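PDB 6RY0: mannan endo-1,6-alpha-mannosidase from Chaetomium thermophilum, which probably helps transfer GPI-anchored glycoproteins into the fungal cell wall and is classed as a glycosidase that hydrolyses (1->6)-alpha-mannosidic linkages within unbranched mannans. Local coordinates for residues Y28-K33 / A355-C360; E35-A40 / S401-Y406; G105-V110 / N147-K152; M135-A140 / A157-V162. One frame throughout, in Å; residues are numbered along the deposited sequence.

Contact 1 (Y28-K33 / A355-C360); sequences YKIDTK and AAVKQC
The loop 28-33, which leads into helix 33-48, passes the C-terminal end of helix 342-358 most closely at Tyr28 and Val357, whose CA atoms are 6.1 Å apart. Tyr28 lays its CB against the branch of Val357, 4.0 Å from Val357 CB and about equally far from its CG1. With Tyr28 CG beside the backbone N and anti to the carbonyl carbon (chi1 -69°), the ring runs on past the helix end and turns an edge to Cys360: Cys360 CB lies close to the ring plane, 3.9 Å from Tyr28 CE2. The sulfur of that cysteine goes on to Cys369 in a disulfide. Further along, Ile30 and Val357 meet tip to tip, with Ile30 CD1 3.9 Å from Val357 CG2. The polar link is a single water. It accepts from Tyr28 N at 2.9 Å and donates to two carbonyls, Val357 O at 2.7 Å and Cys360 O at 2.8 Å. Arg350, from the same helix, pairs with Asp31 in a salt bridge and bonds to Ile30 O. Direct contact across the two segments is therefore apolar, while the water ties one backbone NH to two carbonyls where the helix runs out.

Contact 2 (E35-A40 / S401-Y406); sequences EILESA and SLLIEY
Helix 33-48, the first of the chain, rests its Ile36 and Leu37 on Leu402 and Leu403 in the type I turn from Ser401 to Ile404, directly after the last helix, 389-401. Leu403 does most of the touching from the turn. It and Ile36 slide past each other in opposite directions, which puts Ile36 CG2 3.7 Å from Leu403 CG, with Leu403 CD2 as close. Ile36 CG2 gets there by standing anti to the backbone N, while CG1 beside it carries CD1 across Leu402, 4.1 Å from Leu402 CB. Bringing the first helix of the chain against the turn that follows the last suits the (alpha/alpha)6 barrel known for this family. On the next residue round the helix, Leu37 crosses Leu403 at about a right angle and its CD2 lies 3.7 Å from Leu403 CD1. An alanine in place of Leu403 takes away CG and both methyls and would probably leave Ile36 CG2 and Leu37 CD2 facing a gap. Thr93 of helix 76-93 touches both Leu37 and Leu403, and Ile30 packs on both Ile36 and Leu402. The turn itself is held by Ile404 N bonded to Ser401 O at 3.0 Å.

Contact 3 (G105-V110 / N147-K152); sequences GMLHQV and NPPDDK
Leu107 meets the proline pair Pro148-Pro149 with the two methyls at the end of its side chain. Both reach the first ring: Leu107 CD2 lies 3.8 Å from Pro148 CG, and Leu107 CD1 is equally close to Pro148 CB, so the two methyls lie against the CB-CG edge of the ring. The side chain crosses the proline obliquely. Its CG stands beside the backbone N (chi1 -72°), and chi2 of 175° sets CD1 anti to CA. A looser touch follows at Pro149, whose CD is 4.3 Å from Leu107 CD1. Lys152 adds only its aliphatic base, CB being 4.4 Å from Leu107 CD2. What brings Lys152 round to the leucine is a type I turn beginning at Pro149, closed by Lys152 N bonding to Pro149 O at 2.9 Å. A second brace comes from Gln154, whose NE2 bonds to both Pro148 O and Lys152 O. Asn147, just before the prolines, is tied by ND2 to Ile417 O. The contact thus joins the last turn of helix 99-108 to the loop between helices 127-142 and 155-167, with Trp155, at the start of helix 155-167, packing on Pro148.

Contact 4 (M135-A140 / A157-V162); sequences MSAMLA and ALAQAV
Met138 points its CG anti to the backbone N (chi1 -171°) and then bends at chi2 (68°), which brings the sulfur round to Ala159, with Met138 SD 4.0 Å from Ala159 CB. The setting is a pair of consecutive antiparallel helices, 127-142 and 155-167, joined by a loop, as in the helical hairpins from which an (alpha/alpha)6 barrel of this family is built. The local axes run at 147° to each other in their N-to-C directions and come within 7.8 Å. The small side chains of Ala137 and Ala159 at the crossing probably allow this approach; the nearest CA atoms, of Met138 and Ala159, are 5.3 Å apart. Ala137 CB meets the root of Leu158, 3.8 Å from its CB, and also lies 4.0 Å from Ala159 N, so one methyl rests partly on side chain and partly on backbone. The branched end of Leu158 turns away from Ala137 to reach Val110. All four touching residues are buried, and everything that meets here is apolar side chain or helix backbone. Arg208 and Leu209 of helix 196-213 also pack on Met138. Ala159 CB rests on both backbone and side chain of helix 127-142, 3.9 Å from Met138 N and 4.0 Å from Met138 CB.

The four contacts fall into two pairs. Contacts 1 and 2 are centred 10 Å apart and share the start of helix 33-48: Lys29 O and Ser39 OG are 2.7 Å apart, a probable hydrogen bond, and Lys33 makes a cation-pi contact with Tyr406. Contacts 3 and 4, centred 11 Å apart, meet where Val110 CG1 packs 3.6 Å from Leu158 CD2. Both are nested in the long loops of chain that contacts 1 and 2 close. Contacts 2 and 4 come within about 9 Å between nearest atoms, although their centres are about 25 Å apart. None of the four belongs to the calcium site of Asp73 and His385.

Contact 1 (Y28-K33 / A355-C360)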
loop_
_atom_site.group_PDB
_atom_site.type_symbol
_atom_site.label_atom_id
_atom_site.label_comp_id
_atom_site.label_asym_id
_atom_site.label_seq_id
_atom_site.Cartn_x
_atom_site.Cartn_y
_atom_site.Cartn_z
ATOM N N TYR A 28 -7.543 3.604 24.291
ATOM C CA TYR A 28 -8.046 4.505 23.273
ATOM C C TYR A 28 -9.564 4.519 23.222
ATOM O O TYR A 28 -10.191 3.468 23.357
ATOM C CB TYR A 28 -7.498 4.088 21.921
ATOM C CG TYR A 28 -6.005 4.329 21.778
ATOM C CD1 TYR A 28 -5.497 5.609 21.878
ATOM C CD2 TYR A 28 -5.109 3.284 21.609
ATOM C CE1 TYR A 28 -4.129 5.833 21.748
ATOM C CE2 TYR A 28 -3.748 3.515 21.497
ATOM C CZ TYR A 28 -3.271 4.787 21.546
ATOM O OH TYR A 28 -1.917 5.061 21.416
ATOM N N LYS A 29 -10.120 5.705 23.033
ATOM C CA LYS A 29 -11.541 5.909 22.817
ATOM C C LYS A 29 -11.774 6.298 21.368
ATOM O O LYS A 29 -11.023 7.095 20.797
ATOM C CB LYS A 29 -12.054 7.023 23.726
ATOM C CG LYS A 29 -12.201 6.610 25.179
ATOM C CD LYS A 29 -12.576 7.808 26.044
ATOM C CE LYS A 29 -13.148 7.409 27.375
ATOM N NZ LYS A 29 -12.311 6.457 28.130
ATOM N N ILE A 30 -12.844 5.771 20.781
ATOM C CA ILE A 30 -13.120 6.033 19.373
ATOM C C ILE A 30 -14.620 6.247 19.125
ATOM O O ILE A 30 -15.136 5.895 18.057
ATOM C CB ILE A 30 -12.580 4.920 18.437
ATOM C CG1 ILE A 30 -13.068 3.542 18.851
ATOM C CG2 ILE A 30 -11.031 4.982 18.375
ATOM C CD1 ILE A 30 -12.902 2.484 17.783
ATOM N N ASP A 31 -15.345 6.827 20.083
ATOM C CA ASP A 31 -16.806 6.953 19.957
ATOM C C ASP A 31 -17.281 8.331 19.568
ATOM O O ASP A 31 -18.482 8.588 19.523
ATOM C CB ASP A 31 -17.467 6.538 21.267
ATOM C CG ASP A 31 -17.317 5.088 21.517
ATOM O OD1 ASP A 31 -17.403 4.328 20.522
ATOM O OD2 ASP A 31 -17.078 4.706 22.678
ATOM N N THR A 32 -16.424 9.276 19.337
ATOM C CA THR A 32 -16.842 10.511 18.713
ATOM C C THR A 32 -15.720 10.910 17.781
ATOM O O THR A 32 -14.610 10.368 17.881
ATOM C CB THR A 32 -17.017 11.637 19.751
ATOM O OG1 THR A 32 -15.721 11.960 20.275
ATOM C CG2 THR A 32 -17.957 11.229 20.881
ATOM N N LYS A 33 -15.993 11.899 16.933
ATOM C CA LYS A 33 -14.988 12.422 16.044
ATOM C C LYS A 33 -13.815 12.911 16.838
ATOM O O LYS A 33 -12.674 12.605 16.515
ATOM C CB LYS A 33 -15.555 13.538 15.159
ATOM C CG LYS A 33 -14.557 14.116 14.156
ATOM C CD LYS A 33 -15.108 15.348 13.471
ATOM C CE LYS A 33 -14.283 15.738 12.261
ATOM N NZ LYS A 33 -14.739 17.006 11.686
ATOM N N ALA A 355 -11.653 -3.644 17.397
ATOM C CA ALA A 355 -10.801 -4.719 17.871
ATOM C C ALA A 355 -9.351 -4.269 17.916
ATOM O O ALA A 355 -8.604 -4.591 18.854
ATOM C CB ALA A 355 -10.981 -5.946 17.001
ATOM N N ALA A 356 -8.913 -3.509 16.928
ATOM C CA ALA A 356 -7.541 -2.986 16.928
ATOM C C ALA A 356 -7.277 -2.217 18.225
ATOM O O ALA A 356 -6.296 -2.459 18.918
ATOM C CB ALA A 356 -7.323 -2.086 15.725
ATOM N N VAL A 357 -8.142 -1.280 18.564
ATOM C CA VAL A 357 -7.855 -0.463 19.754
ATOM C C VAL A 357 -8.074 -1.246 21.044
ATOM O O VAL A 357 -7.402 -0.977 22.035
ATOM C CB VAL A 357 -8.579 0.868 19.802
ATOM C CG1 VAL A 357 -8.114 1.787 18.684
ATOM C CG2 VAL A 357 -10.069 0.749 19.826
ATOM N N LYS A 358 -8.963 -2.235 21.058
ATOM C CA LYS A 358 -9.194 -3.015 22.285
ATOM C C LYS A 358 -7.919 -3.697 22.767
ATOM O O LYS A 358 -7.750 -3.867 23.977
ATOM C CB LYS A 358 -10.297 -4.036 22.057
ATOM C CG LYS A 358 -10.565 -4.938 23.232
ATOM C CD LYS A 358 -11.411 -4.257 24.255
ATOM C CE LYS A 358 -11.767 -5.204 25.396
ATOM N NZ LYS A 358 -12.467 -4.481 26.485
ATOM N N GLN A 359 -7.022 -4.086 21.845
ATOM C CA GLN A 359 -5.804 -4.754 22.223
ATOM C C GLN A 359 -4.596 -3.844 22.290
ATOM O O GLN A 359 -3.505 -4.320 22.613
ATOM C CB GLN A 359 -5.544 -6.013 21.381
ATOM C CG GLN A 359 -5.381 -5.781 19.885
ATOM C CD GLN A 359 -4.007 -5.250 19.498
ATOM O OE1 GLN A 359 -2.972 -5.863 19.794
ATOM N NE2 GLN A 359 -3.985 -4.110 18.835
ATOM N N CYS A 360 -4.768 -2.534 22.080
ATOM C CA CYS A 360 -3.670 -1.586 22.269
ATOM C C CYS A 360 -3.620 -1.177 23.738
ATOM O O CYS A 360 -3.983 -0.061 24.118
ATOM C CB CYS A 360 -3.800 -0.369 21.382
ATOM S SG CYS A 360 -3.599 -0.683 19.610
HETATM O O HOH W 1 -6.560 0.884 23.797
#

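Contact 2 (E35-A40 / S401-Y406)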
loop_
_atom_site.group_PDB
_atom_site.type_symbol
_atom_site.label_atom_id
_atom_site.label_comp_id
_atom_site.label_asym_id
_atom_site.label_seq_id
_atom_site.Cartn_x
_atom_site.Cartn_y
_atom_site.Cartn_z
ATOM N N GLU A 35 -12.823 12.026 19.871
ATOM C CA GLU A 35 -12.087 10.909 20.484
ATOM C C GLU A 35 -11.213 10.227 19.437
ATOM O O GLU A 35 -10.082 9.861 19.704
ATOM C CB GLU A 35 -13.041 9.898 21.114
ATOM C CG GLU A 35 -13.670 10.409 22.401
ATOM C CD GLU A 35 -14.645 9.462 23.052
ATOM O OE1 GLU A 35 -14.938 8.395 22.479
ATOM O OE2 GLU A 35 -15.130 9.788 24.164
ATOM N N ILE A 36 -11.763 9.996 18.253
ATOM C CA ILE A 36 -10.987 9.376 17.172
ATOM C C ILE A 36 -9.796 10.237 16.821
ATOM O O ILE A 36 -8.684 9.729 16.637
ATOM C CB ILE A 36 -11.859 9.118 15.955
ATOM C CG1 ILE A 36 -12.944 8.076 16.270
ATOM C CG2 ILE A 36 -11.020 8.624 14.768
ATOM C CD1 ILE A 36 -14.065 8.023 15.232
ATOM N N LEU A 37 -9.987 11.549 16.707
ATOM C CA LEU A 37 -8.863 12.441 16.414
ATOM C C LEU A 37 -7.785 12.355 17.460
ATOM O O LEU A 37 -6.605 12.309 17.117
ATOM C CB LEU A 37 -9.339 13.885 16.270
ATOM C CG LEU A 37 -10.089 14.219 14.988
ATOM C CD1 LEU A 37 -10.853 15.541 15.163
ATOM C CD2 LEU A 37 -9.112 14.336 13.847
ATOM N N GLU A 38 -8.179 12.336 18.734
ATOM C CA GLU A 38 -7.184 12.238 19.788
ATOM C C GLU A 38 -6.464 10.898 19.756
ATOM O O GLU A 38 -5.240 10.840 19.913
ATOM C CB GLU A 38 -7.822 12.464 21.173
ATOM C CG GLU A 38 -6.846 12.264 22.338
ATOM C CD GLU A 38 -7.447 12.467 23.706
ATOM O OE1 GLU A 38 -8.254 13.427 23.842
ATOM O OE2 GLU A 38 -7.088 11.685 24.656
ATOM N N SER A 39 -7.216 9.807 19.613
ATOM C CA SER A 39 -6.584 8.497 19.526
ATOM C C SER A 39 -5.617 8.430 18.342
ATOM O O SER A 39 -4.497 7.942 18.470
ATOM C CB SER A 39 -7.638 7.419 19.428
ATOM O OG SER A 39 -8.328 7.315 20.661
ATOM N N ALA A 40 -6.051 8.926 17.187
ATOM C CA ALA A 40 -5.179 8.924 16.014
ATOM C C ALA A 40 -3.924 9.750 16.249
ATOM O O ALA A 40 -2.842 9.345 15.822
ATOM C CB ALA A 40 -5.949 9.433 14.795
ATOM N N SER A 401 -8.597 6.008 9.451
ATOM C CA SER A 401 -9.548 5.802 8.383
ATOM C C SER A 401 -10.998 5.778 8.876
ATOM O O SER A 401 -11.914 5.918 8.056
ATOM C CB SER A 401 -9.192 4.545 7.597
ATOM O OG SER A 401 -7.990 4.765 6.877
ATOM N N LEU A 402 -11.228 5.698 10.200
ATOM C CA LEU A 402 -12.572 5.902 10.725
ATOM C C LEU A 402 -13.107 7.294 10.400
ATOM O O LEU A 402 -14.302 7.507 10.507
ATOM C CB LEU A 402 -12.605 5.704 12.246
ATOM C CG LEU A 402 -12.340 4.281 12.724
ATOM C CD1 LEU A 402 -12.276 4.281 14.227
ATOM C CD2 LEU A 402 -13.392 3.284 12.213
ATOM N N LEU A 403 -12.239 8.229 10.023
ATOM C CA LEU A 403 -12.645 9.564 9.680
ATOM C C LEU A 403 -12.949 9.756 8.200
ATOM O O LEU A 403 -13.155 10.883 7.756
ATOM C CB LEU A 403 -11.590 10.573 10.146
ATOM C CG LEU A 403 -11.306 10.544 11.659
ATOM C CD1 LEU A 403 -10.007 11.304 11.964
ATOM C CD2 LEU A 403 -12.479 11.092 12.443
ATOM N N ILE A 404 -13.003 8.681 7.427
ATOM C CA ILE A 404 -13.168 8.805 5.981
ATOM C C ILE A 404 -14.449 9.563 5.616
ATOM O O ILE A 404 -14.445 10.271 4.633
ATOM C CB ILE A 404 -13.089 7.419 5.296
ATOM C CG1 ILE A 404 -12.883 7.544 3.781
ATOM C CG2 ILE A 404 -14.296 6.549 5.593
ATOM C CD1 ILE A 404 -11.491 7.956 3.394
ATOM N N GLU A 405 -15.526 9.437 6.393
ATOM C CA GLU A 405 -16.780 10.112 6.057
ATOM C C GLU A 405 -16.619 11.623 6.008
ATOM O O GLU A 405 -17.417 12.305 5.377
ATOM C CB GLU A 405 -17.894 9.714 7.059
ATOM C CG GLU A 405 -17.568 10.045 8.593
ATOM C CD GLU A 405 -18.709 9.735 9.583
ATOM O OE1 GLU A 405 -18.506 8.896 10.503
ATOM O OE2 GLU A 405 -19.799 10.355 9.459
ATOM N N TYR A 406 -15.633 12.158 6.713
ATOM C CA TYR A 406 -15.383 13.584 6.778
ATOM C C TYR A 406 -14.346 14.071 5.777
ATOM O O TYR A 406 -14.133 15.277 5.647
ATOM C CB TYR A 406 -14.902 13.981 8.180
ATOM C CG TYR A 406 -15.771 13.497 9.334
ATOM C CD1 TYR A 406 -16.982 14.062 9.609
ATOM C CD2 TYR A 406 -15.329 12.488 10.166
ATOM C CE1 TYR A 406 -17.748 13.604 10.688
ATOM C CE2 TYR A 406 -16.053 12.040 11.222
ATOM C CZ TYR A 406 -17.269 12.590 11.490
ATOM O OH TYR A 406 -18.032 12.141 12.549
#

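Contact 3 (G105-V110 / N147-K152)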
loop_
_atom_site.group_PDB
_atom_site.type_symbol
_atom_site.label_atom_id
_atom_site.label_comp_id
_atom_site.label_asym_id
_atom_site.label_seq_id
_atom_site.Cartn_x
_atom_site.Cartn_y
_atom_site.Cartn_z
ATOM N N GLY A 105 11.403 12.459 3.982
ATOM C CA GLY A 105 11.589 11.045 3.773
ATOM C C GLY A 105 11.237 10.610 2.354
ATOM O O GLY A 105 11.986 9.856 1.714
ATOM N N MET A 106 10.088 11.076 1.856
ATOM C CA MET A 106 9.701 10.741 0.482
ATOM C C MET A 106 10.720 11.255 -0.522
ATOM O O MET A 106 11.017 10.557 -1.489
ATOM C CB MET A 106 8.300 11.261 0.194
ATOM C CG MET A 106 7.221 10.568 1.048
ATOM S SD MET A 106 5.540 11.200 0.868
ATOM C CE MET A 106 5.148 10.713 -0.808
ATOM N N LEU A 107 11.217 12.475 -0.349
ATOM C CA LEU A 107 12.138 13.032 -1.327
ATOM C C LEU A 107 13.498 12.373 -1.258
ATOM O O LEU A 107 14.210 12.314 -2.264
ATOM C CB LEU A 107 12.272 14.518 -1.109
ATOM C CG LEU A 107 11.050 15.342 -1.515
ATOM C CD1 LEU A 107 11.235 16.793 -1.152
ATOM C CD2 LEU A 107 10.745 15.204 -2.996
ATOM N N HIS A 108 13.913 11.888 -0.094
ATOM C CA HIS A 108 15.255 11.344 0.031
ATOM C C HIS A 108 15.432 10.069 -0.761
ATOM O O HIS A 108 16.539 9.753 -1.173
ATOM C CB HIS A 108 15.587 11.094 1.508
ATOM C CG HIS A 108 17.031 10.849 1.755
ATOM N ND1 HIS A 108 17.930 11.876 1.899
ATOM C CD2 HIS A 108 17.744 9.702 1.866
ATOM C CE1 HIS A 108 19.131 11.372 2.099
ATOM N NE2 HIS A 108 19.050 10.057 2.084
ATOM N N GLN A 109 14.341 9.328 -0.977
ATOM C CA GLN A 109 14.403 7.966 -1.510
ATOM C C GLN A 109 14.121 7.883 -3.024
ATOM O O GLN A 109 14.030 6.776 -3.549
ATOM C CB GLN A 109 13.459 7.064 -0.735
ATOM C CG GLN A 109 13.902 6.891 0.734
ATOM C CD GLN A 109 15.259 6.249 0.867
ATOM O OE1 GLN A 109 15.695 5.510 -0.014
ATOM N NE2 GLN A 109 15.940 6.509 1.970
ATOM N N VAL A 110 14.030 9.029 -3.717
ATOM C CA VAL A 110 13.574 9.021 -5.104
ATOM C C VAL A 110 14.600 8.491 -6.097
ATOM O O VAL A 110 14.238 8.115 -7.201
ATOM C CB VAL A 110 13.142 10.416 -5.562
ATOM C CG1 VAL A 110 11.975 10.926 -4.708
ATOM C CG2 VAL A 110 14.312 11.428 -5.581
ATOM N N ASN A 147 3.361 20.436 -1.880
ATOM C CA ASN A 147 4.322 20.132 -2.919
ATOM C C ASN A 147 5.742 20.295 -2.441
ATOM O O ASN A 147 6.049 21.242 -1.721
ATOM C CB ASN A 147 4.120 21.057 -4.111
ATOM C CG ASN A 147 2.827 20.818 -4.850
ATOM O OD1 ASN A 147 2.287 19.703 -4.881
ATOM N ND2 ASN A 147 2.325 21.857 -5.493
ATOM N N PRO A 148 6.651 19.452 -2.924
ATOM C CA PRO A 148 8.090 19.688 -2.748
ATOM C C PRO A 148 8.514 20.993 -3.363
ATOM O O PRO A 148 7.793 21.538 -4.203
ATOM C CB PRO A 148 8.745 18.518 -3.518
ATOM C CG PRO A 148 7.677 17.434 -3.517
ATOM C CD PRO A 148 6.406 18.224 -3.701
ATOM N N PRO A 149 9.696 21.492 -2.986
ATOM C CA PRO A 149 10.229 22.704 -3.615
ATOM C C PRO A 149 10.276 22.590 -5.132
ATOM O O PRO A 149 10.290 21.499 -5.729
ATOM C CB PRO A 149 11.631 22.805 -3.017
ATOM C CG PRO A 149 11.480 22.187 -1.642
ATOM C CD PRO A 149 10.600 20.995 -1.928
ATOM N N ASP A 150 10.353 23.761 -5.756
ATOM C CA ASP A 150 10.216 23.826 -7.188
ATOM C C ASP A 150 11.299 23.049 -7.954
ATOM O O ASP A 150 11.062 22.591 -9.059
ATOM C CB ASP A 150 10.318 25.280 -7.649
ATOM C CG ASP A 150 9.200 26.157 -7.126
ATOM O OD1 ASP A 150 8.223 25.652 -6.564
ATOM O OD2 ASP A 150 9.288 27.399 -7.331
ATOM N N ASP A 151 12.467 22.919 -7.379
ATOM C CA ASP A 151 13.550 22.219 -8.057
ATOM C C ASP A 151 13.548 20.728 -7.787
ATOM O O ASP A 151 14.413 20.021 -8.324
ATOM C CB ASP A 151 14.874 22.800 -7.576
ATOM C CG ASP A 151 15.108 22.489 -6.146
ATOM O OD1 ASP A 151 14.236 22.853 -5.333
ATOM O OD2 ASP A 151 16.128 21.810 -5.862
ATOM N N LYS A 152 12.600 20.240 -6.986
ATOM C CA LYS A 152 12.575 18.850 -6.571
ATOM C C LYS A 152 11.483 18.113 -7.317
ATOM O O LYS A 152 10.534 18.724 -7.804
ATOM C CB LYS A 152 12.332 18.769 -5.052
ATOM C CG LYS A 152 13.512 19.218 -4.206
ATOM C CD LYS A 152 14.701 18.265 -4.282
ATOM C CE LYS A 152 15.904 18.884 -3.592
ATOM N NZ LYS A 152 17.105 18.054 -3.674
#

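Contact 4 (M135-A140 / A157-V162)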
loop_
_atom_site.group_PDB
_atom_site.type_symbol
_atom_site.label_atom_id
_atom_site.label_comp_id
_atom_site.label_asym_id
_atom_site.label_seq_id
_atom_site.Cartn_x
_atom_site.Cartn_y
_atom_site.Cartn_z
ATOM N N MET A 135 2.999 4.493 -5.117
ATOM C CA MET A 135 1.653 4.654 -4.579
ATOM C C MET A 135 1.585 5.736 -3.509
ATOM O O MET A 135 0.595 6.458 -3.437
ATOM C CB MET A 135 1.167 3.303 -4.064
ATOM C CG MET A 135 0.832 2.355 -5.207
ATOM S SD MET A 135 0.896 0.610 -4.736
ATOM C CE MET A 135 -0.317 0.628 -3.442
ATOM N N SER A 136 2.621 5.847 -2.672
ATOM C CA SER A 136 2.640 6.939 -1.705
ATOM C C SER A 136 2.742 8.302 -2.392
ATOM O O SER A 136 2.104 9.251 -1.942
ATOM C CB SER A 136 3.780 6.730 -0.724
ATOM O OG SER A 136 3.465 5.633 0.107
ATOM N N ALA A 137 3.499 8.402 -3.483
ATOM C CA ALA A 137 3.551 9.647 -4.230
ATOM C C ALA A 137 2.191 9.950 -4.893
ATOM O O ALA A 137 1.724 11.094 -4.885
ATOM C CB ALA A 137 4.654 9.584 -5.286
ATOM N N MET A 138 1.558 8.920 -5.452
ATOM C CA MET A 138 0.225 9.080 -6.033
ATOM C C MET A 138 -0.758 9.592 -4.989
ATOM O O MET A 138 -1.552 10.495 -5.245
ATOM C CB MET A 138 -0.240 7.749 -6.615
ATOM C CG MET A 138 -1.501 7.801 -7.432
ATOM S SD MET A 138 -1.361 8.679 -8.985
ATOM C CE MET A 138 -2.314 10.166 -8.683
ATOM N N LEU A 139 -0.685 9.016 -3.787
ATOM C CA LEU A 139 -1.561 9.405 -2.674
ATOM C C LEU A 139 -1.297 10.866 -2.290
ATOM O O LEU A 139 -2.232 11.607 -2.001
ATOM C CB LEU A 139 -1.289 8.483 -1.473
ATOM C CG LEU A 139 -2.243 8.692 -0.311
ATOM C CD1 LEU A 139 -3.690 8.324 -0.677
ATOM C CD2 LEU A 139 -1.778 7.858 0.871
ATOM N N ALA A 140 -0.034 11.285 -2.280
ATOM C CA ALA A 140 0.280 12.676 -1.988
ATOM C C ALA A 140 -0.374 13.608 -3.001
ATOM O O ALA A 140 -0.929 14.635 -2.639
ATOM C CB ALA A 140 1.793 12.849 -1.920
ATOM N N ALA A 157 4.603 13.549 -10.758
ATOM C CA ALA A 157 5.729 13.157 -11.592
ATOM C C ALA A 157 6.424 11.898 -11.071
ATOM O O ALA A 157 6.896 11.077 -11.861
ATOM C CB ALA A 157 6.724 14.285 -11.707
ATOM N N LEU A 158 6.533 11.765 -9.756
ATOM C CA LEU A 158 7.139 10.567 -9.179
ATOM C C LEU A 158 6.284 9.342 -9.436
ATOM O O LEU A 158 6.801 8.269 -9.797
ATOM C CB LEU A 158 7.377 10.769 -7.677
ATOM C CG LEU A 158 8.548 11.702 -7.335
ATOM C CD1 LEU A 158 8.448 12.156 -5.906
ATOM C CD2 LEU A 158 9.889 11.023 -7.624
ATOM N N ALA A 159 4.967 9.458 -9.239
ATOM C CA ALA A 159 4.072 8.350 -9.563
ATOM C C ALA A 159 4.158 7.970 -11.034
ATOM O O ALA A 159 4.197 6.794 -11.389
ATOM C CB ALA A 159 2.652 8.719 -9.171
ATOM N N GLN A 160 4.172 8.976 -11.908
ATOM C CA GLN A 160 4.315 8.734 -13.331
ATOM C C GLN A 160 5.622 8.041 -13.677
ATOM O O GLN A 160 5.658 7.202 -14.571
ATOM C CB GLN A 160 4.257 10.060 -14.113
ATOM C CG GLN A 160 2.895 10.699 -14.108
ATOM C CD GLN A 160 2.925 12.044 -14.778
ATOM O OE1 GLN A 160 3.791 12.864 -14.509
ATOM N NE2 GLN A 160 1.960 12.284 -15.643
ATOM N N ALA A 161 6.709 8.385 -12.979
ATOM C CA ALA A 161 7.995 7.756 -13.258
ATOM C C ALA A 161 7.987 6.290 -12.873
ATOM O O ALA A 161 8.463 5.445 -13.620
ATOM C CB ALA A 161 9.101 8.483 -12.531
ATOM N N VAL A 162 7.442 5.985 -11.703
ATOM C CA VAL A 162 7.313 4.586 -11.307
ATOM C C VAL A 162 6.497 3.816 -12.327
ATOM O O VAL A 162 6.924 2.767 -12.812
ATOM C CB VAL A 162 6.753 4.441 -9.872
ATOM C CG1 VAL A 162 6.447 2.986 -9.580
ATOM C CG2 VAL A 162 7.732 5.027 -8.870
#